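Local coordinates for porin B (Pseudomonas putida, PDB 4GEY), which forms a beta-barrel channel in the outer membrane that takes up sugars, probably including glucose, at residues Pro243-Asn246 / Glu251-Leu254; Asp269-Pro274 / Thr278-Lys283. The protein carries 2 engineered substitutions. All blocks are in the same frame, centred on the assembly; numbering follows the deposited sequence.

Interaction 1. Residues Pro243-Asn246 / Glu251-Leu254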
ATOM      1  N   PRO A 243      14.425  10.305  14.313  1.00 32.45           N
ATOM      2  CA  PRO A 243      15.639  10.981  14.773  1.00 34.11           C
ATOM      3  C   PRO A 243      16.449  11.552  13.608  1.00 43.71           C
ATOM      4  O   PRO A 243      16.159  11.268  12.440  1.00 40.62           O
ATOM      5  CB  PRO A 243      16.426   9.846  15.405  1.00 29.25           C
ATOM      6  CG  PRO A 243      16.062   8.655  14.553  1.00 50.30           C
ATOM      7  CD  PRO A 243      14.631   8.857  14.130  1.00 27.49           C
ATOM      8  N   LYS A 244      17.460  12.354  13.930  1.00 47.95           N
ATOM      9  CA  LYS A 244      18.465  12.742  12.949  1.00 44.04           C
ATOM     10  C   LYS A 244      19.705  11.900  13.201  1.00 48.29           C
ATOM     11  O   LYS A 244      20.175  11.811  14.327  1.00 45.76           O
ATOM     12  CB  LYS A 244      18.807  14.222  13.061  1.00 32.84           C
ATOM     13  CG  LYS A 244      17.610  15.155  12.915  1.00 39.79           C
ATOM     14  CD  LYS A 244      17.424  15.641  11.487  1.00 43.83           C
ATOM     15  CE  LYS A 244      16.192  16.551  11.367  1.00 40.86           C
ATOM     16  NZ  LYS A 244      14.882  15.839  11.582  1.00 31.40           N
ATOM     17  N   VAL A 245      20.206  11.249  12.159  1.00 52.56           N
ATOM     18  CA  VAL A 245      21.441  10.491  12.269  1.00 55.44           C
ATOM     19  C   VAL A 245      22.441  11.225  11.405  1.00 55.63           C
ATOM     20  O   VAL A 245      22.236  11.347  10.198  1.00 59.63           O
ATOM     21  CB  VAL A 245      21.270   9.042  11.763  1.00 55.67           C
ATOM     22  CG1 VAL A 245      22.516   8.217  12.064  1.00 50.61           C
ATOM     23  CG2 VAL A 245      20.027   8.401  12.373  1.00 50.81           C
ATOM     24  N   ASN A 246      23.502  11.735  12.029  1.00 55.36           N
ATOM     25  CA  ASN A 246      24.498  12.544  11.331  1.00 55.43           C
ATOM     26  C   ASN A 246      23.893  13.748  10.613  1.00 49.79           C
ATOM     27  O   ASN A 246      24.291  14.067   9.490  1.00 52.64           O
ATOM     28  CB  ASN A 246      25.256  11.695  10.308  1.00 61.01           C
ATOM     29  CG  ASN A 246      26.170  10.691  10.949  1.00 63.35           C
ATOM     30  OD1 ASN A 246      26.749  10.950  12.002  1.00 71.38           O
ATOM     31  ND2 ASN A 246      26.322   9.539  10.312  1.00 57.30           N
ATOM     32  N   GLU A 251      13.272   7.738   9.852  1.00 30.98           N
ATOM     33  CA  GLU A 251      11.985   7.449  10.470  1.00 28.85           C
ATOM     34  C   GLU A 251      11.839   5.950  10.748  1.00 26.05           C
ATOM     35  O   GLU A 251      11.910   5.126   9.841  1.00 31.34           O
ATOM     36  CB  GLU A 251      10.851   7.948   9.577  1.00 23.90           C
ATOM     37  CG  GLU A 251       9.471   7.773  10.171  1.00 41.98           C
ATOM     38  CD  GLU A 251       8.378   7.956   9.138  1.00 43.77           C
ATOM     39  OE1 GLU A 251       8.188   9.099   8.665  1.00 49.35           O
ATOM     40  OE2 GLU A 251       7.720   6.952   8.787  1.00 36.64           O
ATOM     41  N   TYR A 252      11.646   5.598  12.008  1.00 30.37           N
ATOM     42  CA  TYR A 252      11.538   4.196  12.383  1.00 32.49           C
ATOM     43  C   TYR A 252      10.188   3.927  13.030  1.00 33.01           C
ATOM     44  O   TYR A 252       9.795   4.629  13.951  1.00 39.91           O
ATOM     45  CB  TYR A 252      12.699   3.798  13.310  1.00 27.51           C
ATOM     46  CG  TYR A 252      14.052   4.044  12.679  1.00 26.17           C
ATOM     47  CD1 TYR A 252      14.659   5.289  12.772  1.00 29.63           C
ATOM     48  CD2 TYR A 252      14.705   3.051  11.964  1.00 25.64           C
ATOM     49  CE1 TYR A 252      15.870   5.537  12.194  1.00 26.54           C
ATOM     50  CE2 TYR A 252      15.935   3.291  11.378  1.00 25.96           C
ATOM     51  CZ  TYR A 252      16.505   4.540  11.500  1.00 34.22           C
ATOM     52  OH  TYR A 252      17.717   4.821  10.927  1.00 35.95           O
ATOM     53  N   ARG A 253       9.483   2.917  12.529  1.00 24.15           N
ATOM     54  CA  ARG A 253       8.151   2.568  13.009  1.00 26.84           C
ATOM     55  C   ARG A 253       8.124   1.166  13.555  1.00 28.00           C
ATOM     56  O   ARG A 253       8.651   0.251  12.922  1.00 26.80           O
ATOM     57  CB  ARG A 253       7.129   2.596  11.871  1.00 27.27           C
ATOM     58  CG  ARG A 253       6.977   3.924  11.160  1.00 28.99           C
ATOM     59  CD  ARG A 253       5.707   3.940  10.342  1.00 27.02           C
ATOM     60  NE  ARG A 253       5.454   5.261   9.781  1.00 43.38           N
ATOM     61  CZ  ARG A 253       4.417   6.032  10.090  1.00 40.44           C
ATOM     62  NH1 ARG A 253       3.502   5.619  10.957  1.00 34.50           N
ATOM     63  NH2 ARG A 253       4.299   7.220   9.512  1.00 43.51           N
ATOM     64  N   LEU A 254       7.487   0.993  14.708  1.00 24.96           N
ATOM     65  CA  LEU A 254       7.231  -0.337  15.239  1.00 25.31           C
ATOM     66  C   LEU A 254       5.759  -0.412  15.628  1.00 29.30           C
ATOM     67  O   LEU A 254       5.258   0.458  16.345  1.00 31.63           O
ATOM     68  CB  LEU A 254       8.139  -0.644  16.433  1.00 26.24           C
ATOM     69  CG  LEU A 254       7.790  -1.872  17.290  1.00 29.76           C
ATOM     70  CD1 LEU A 254       8.181  -3.183  16.629  1.00 29.92           C
ATOM     71  CD2 LEU A 254       8.448  -1.772  18.632  1.00 27.98           C
TER
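The phenol ring of Y252 is met at its edge, in its plane, by the pyrrolidine ring of P243; this contact makes no use of the ring faces. P243 CD stands 3.8 Å from Y252 CD1, and P243 CG lies 3.9 Å from Y252 CE1, so one side of the proline ring lines one side of the phenol while the two side chains cross at about a right angle. With its CG anti to the carbonyl carbon (chi1 -58°), Y252 carries its ring back along the hairpin toward P243. Its hydroxyl reaches the level of V245, whose CG2 is a loose 4.5 Å from Y252 OH, and hydrogen-bonds to Q297 on the next strand. Proline suits its place because the backbone bond with G250 can use its carbonyl and needs no N-H.

E251 and R253, two residues apart, form a salt bridge along their strand, R253 NE to E251 OE2 at 3.0 Å. The bond is bent: OE2 lies 22° out of the guanidinium plane and is approached from above the carboxylate plane. R253 has a second acidic partner in E238. A detergent molecule touches Y252, consistent with a ring facing the membrane. The arrangement is that of an antiparallel beta hairpin with a tight turn in an outer-membrane porin barrel.

Interaction 2. Residues Asp269-Pro274 / Thr278-Lys283; sequences DVNGNP and TGEAFK
A type I beta turn, D269 to G272, and an ST turn at T278 are joined by the carboxylate of D269 in this surface loop. T278 OG1 donates to D269 OD2 at 2.9 Å, and OD2 accepts with its anti lone pair, the one away from OD1; the two side chains cross at about a right angle. T278 OG1 also accepts from E280 N at 2.8 Å, which makes the ST turn just where G279, with its positive phi, leaves the short helix. Replacing T278 by a valine would probably leave D269 OD2 without this donor and E280 N without its acceptor, setting the carboxylate freer to turn.

The other carboxylate oxygen faces the first turn. With CG between the backbone N and carbonyl carbon (chi1 68°), D269 folds over its own loop, and OD1 receives weak bonds from the amides of N271 and N273, N273 N being 2.7 Å from D269 OD1. An aspartate suits the place because its short chain can serve both turns at once. G272 N closes the beta turn on D269 O at 2.8 Å. At the phi of G272, 97°, a CB would press on the preceding carbonyl, so glycine fits.

D269 and F282 are an antiparallel non-hydrogen-bonded pair, their side chains diverging; beside them V270 N bonds to A281 O at 2.9 Å. The methyl T278 CG2 packs on N273 CB at 3.9 Å. Outside the loop, P274 and F282 rest on L367 and R364 of helix 359-372. The whole is characteristic of a long, turn-rich connection between neighbouring barrel strands, probably one of the extracellular loops of the porin.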
ATOM      1  N   ASP A 269      -9.957 -28.089  10.398  1.00 45.89           N
ATOM      2  CA  ASP A 269     -11.409 -27.983  10.323  1.00 44.73           C
ATOM      3  C   ASP A 269     -11.962 -27.765  11.729  1.00 50.26           C
ATOM      4  O   ASP A 269     -11.215 -27.820  12.706  1.00 53.06           O
ATOM      5  CB  ASP A 269     -12.043 -29.200   9.631  1.00 45.21           C
ATOM      6  CG  ASP A 269     -11.931 -30.493  10.438  1.00 53.88           C
ATOM      7  OD1 ASP A 269     -11.319 -30.516  11.527  1.00 62.25           O
ATOM      8  OD2 ASP A 269     -12.471 -31.513   9.967  1.00 54.09           O
ATOM      9  N   VAL A 270     -13.262 -27.520  11.828  1.00 52.84           N
ATOM     10  CA  VAL A 270     -13.912 -27.254  13.112  1.00 60.70           C
ATOM     11  C   VAL A 270     -13.567 -28.271  14.244  1.00 62.70           C
ATOM     12  O   VAL A 270     -13.626 -27.933  15.432  1.00 58.15           O
ATOM     13  CB  VAL A 270     -15.444 -27.114  12.919  1.00 44.08           C
ATOM     14  CG1 VAL A 270     -16.031 -28.432  12.474  1.00 59.69           C
ATOM     15  CG2 VAL A 270     -16.112 -26.635  14.193  1.00 58.82           C
ATOM     16  N   ASN A 271     -13.161 -29.487  13.874  1.00 58.68           N
ATOM     17  CA  ASN A 271     -12.828 -30.526  14.859  1.00 57.46           C
ATOM     18  C   ASN A 271     -11.333 -30.704  15.126  1.00 57.81           C
ATOM     19  O   ASN A 271     -10.945 -31.469  16.014  1.00 51.16           O
ATOM     20  CB  ASN A 271     -13.395 -31.880  14.429  1.00 55.30           C
ATOM     21  CG  ASN A 271     -14.820 -31.786  13.962  1.00 55.79           C
ATOM     22  OD1 ASN A 271     -15.678 -31.266  14.668  1.00 49.58           O
ATOM     23  ND2 ASN A 271     -15.080 -32.270  12.750  1.00 48.52           N
ATOM     24  N   GLY A 272     -10.498 -30.039  14.335  1.00 44.34           N
ATOM     25  CA  GLY A 272      -9.063 -30.144  14.513  1.00 48.51           C
ATOM     26  C   GLY A 272      -8.425 -31.146  13.577  1.00 48.08           C
ATOM     27  O   GLY A 272      -7.229 -31.406  13.669  1.00 52.28           O
ATOM     28  N   ASN A 273      -9.235 -31.712  12.686  1.00 50.07           N
ATOM     29  CA  ASN A 273      -8.754 -32.596  11.631  1.00 54.86           C
ATOM     30  C   ASN A 273      -8.347 -31.766  10.424  1.00 61.90           C
ATOM     31  O   ASN A 273      -8.822 -30.640  10.262  1.00 63.12           O
ATOM     32  CB  ASN A 273      -9.853 -33.559  11.203  1.00 52.29           C
ATOM     33  CG  ASN A 273     -10.434 -34.331  12.359  1.00 52.37           C
ATOM     34  OD1 ASN A 273      -9.733 -34.671  13.308  1.00 47.82           O
ATOM     35  ND2 ASN A 273     -11.729 -34.611  12.288  1.00 48.17           N
ATOM     36  N   PRO A 274      -7.468 -32.312   9.565  1.00 59.98           N
ATOM     37  CA  PRO A 274      -7.081 -31.515   8.394  1.00 56.37           C
ATOM     38  C   PRO A 274      -8.281 -31.330   7.477  1.00 50.79           C
ATOM     39  O   PRO A 274      -8.812 -32.321   6.989  1.00 56.91           O
ATOM     40  CB  PRO A 274      -6.007 -32.384   7.724  1.00 56.80           C
ATOM     41  CG  PRO A 274      -5.516 -33.306   8.811  1.00 54.42           C
ATOM     42  CD  PRO A 274      -6.729 -33.586   9.638  1.00 50.70           C
ATOM     43  N   THR A 278     -11.571 -33.589   5.124  1.00 46.72           N
ATOM     44  CA  THR A 278     -12.946 -33.707   5.589  1.00 53.66           C
ATOM     45  C   THR A 278     -13.941 -32.924   4.757  1.00 53.32           C
ATOM     46  O   THR A 278     -15.061 -33.370   4.549  1.00 52.10           O
ATOM     47  CB  THR A 278     -13.097 -33.323   7.086  1.00 62.28           C
ATOM     48  OG1 THR A 278     -13.344 -31.916   7.219  1.00 62.72           O
ATOM     49  CG2 THR A 278     -11.851 -33.713   7.862  1.00 56.37           C
ATOM     50  N   GLY A 279     -13.538 -31.750   4.292  1.00 59.30           N
ATOM     51  CA  GLY A 279     -14.442 -30.897   3.546  1.00 63.07           C
ATOM     52  C   GLY A 279     -15.411 -30.190   4.472  1.00 63.71           C
ATOM     53  O   GLY A 279     -16.372 -29.562   4.019  1.00 63.58           O
ATOM     54  N   GLU A 280     -15.164 -30.293   5.775  1.00 59.84           N
ATOM     55  CA  GLU A 280     -15.972 -29.573   6.748  1.00 59.97           C
ATOM     56  C   GLU A 280     -15.500 -28.127   6.823  1.00 61.41           C
ATOM     57  O   GLU A 280     -14.485 -27.775   6.220  1.00 64.07           O
ATOM     58  CB  GLU A 280     -15.880 -30.230   8.120  1.00 60.78           C
ATOM     59  CG  GLU A 280     -17.211 -30.309   8.833  1.00 64.38           C
ATOM     60  CD  GLU A 280     -17.892 -31.642   8.619  1.00 67.72           C
ATOM     61  OE1 GLU A 280     -17.223 -32.676   8.821  1.00 72.83           O
ATOM     62  OE2 GLU A 280     -19.086 -31.661   8.248  1.00 67.49           O
ATOM     63  N   ALA A 281     -16.229 -27.287   7.551  1.00 58.54           N
ATOM     64  CA  ALA A 281     -15.838 -25.886   7.678  1.00 59.30           C
ATOM     65  C   ALA A 281     -14.511 -25.756   8.437  1.00 55.89           C
ATOM     66  O   ALA A 281     -14.167 -26.612   9.264  1.00 60.59           O
ATOM     67  CB  ALA A 281     -16.932 -25.081   8.361  1.00 40.56           C
ATOM     68  N   PHE A 282     -13.764 -24.698   8.143  1.00 40.47           N
ATOM     69  CA  PHE A 282     -12.517 -24.442   8.849  1.00 42.40           C
ATOM     70  C   PHE A 282     -12.814 -24.092  10.298  1.00 46.42           C
ATOM     71  O   PHE A 282     -13.907 -23.608  10.617  1.00 45.72           O
ATOM     72  CB  PHE A 282     -11.750 -23.287   8.194  1.00 43.59           C
ATOM     73  CG  PHE A 282     -11.283 -23.579   6.797  1.00 44.15           C
ATOM     74  CD1 PHE A 282     -12.135 -23.410   5.716  1.00 41.08           C
ATOM     75  CD2 PHE A 282      -9.994 -24.021   6.563  1.00 46.69           C
ATOM     76  CE1 PHE A 282     -11.714 -23.685   4.435  1.00 34.47           C
ATOM     77  CE2 PHE A 282      -9.561 -24.286   5.270  1.00 44.79           C
ATOM     78  CZ  PHE A 282     -10.424 -24.125   4.209  1.00 38.43           C
ATOM     79  N   LYS A 283     -11.855 -24.355  11.179  1.00 45.29           N
ATOM     80  CA  LYS A 283     -11.953 -23.871  12.546  1.00 44.94           C
ATOM     81  C   LYS A 283     -11.931 -22.352  12.469  1.00 50.51           C
ATOM     82  O   LYS A 283     -11.221 -21.770  11.639  1.00 51.70           O
ATOM     83  CB  LYS A 283     -10.794 -24.399  13.399  1.00 43.87           C
ATOM     84  CG  LYS A 283     -10.403 -23.519  14.572  1.00 42.56           C
ATOM     85  CD  LYS A 283      -9.989 -24.369  15.767  1.00 60.98           C
ATOM     86  CE  LYS A 283      -8.908 -25.384  15.398  1.00 66.93           C
ATOM     87  NZ  LYS A 283      -8.606 -26.306  16.531  1.00 69.67           N
TER

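Overall arrangement
Interaction 1 comes first along the chain and closes before interaction 2 opens. Their centres are 46 Å apart and their nearest atoms about 27 Å, so they do not touch. They are nevertheless linked through the barrel wall: strand 248-259, which carries Y252, pairs with strand 282-298, which begins inside interaction 2. Residues 243-254 sit at a short turn between strands, whereas residues 269-283 belong to the long excursion from strand 248-259 to strand 282-298, at the other end of the barrel. This contrast fits the usual porin plan of tight periplasmic turns and longer extracellular loops, although the sidedness is inferred here.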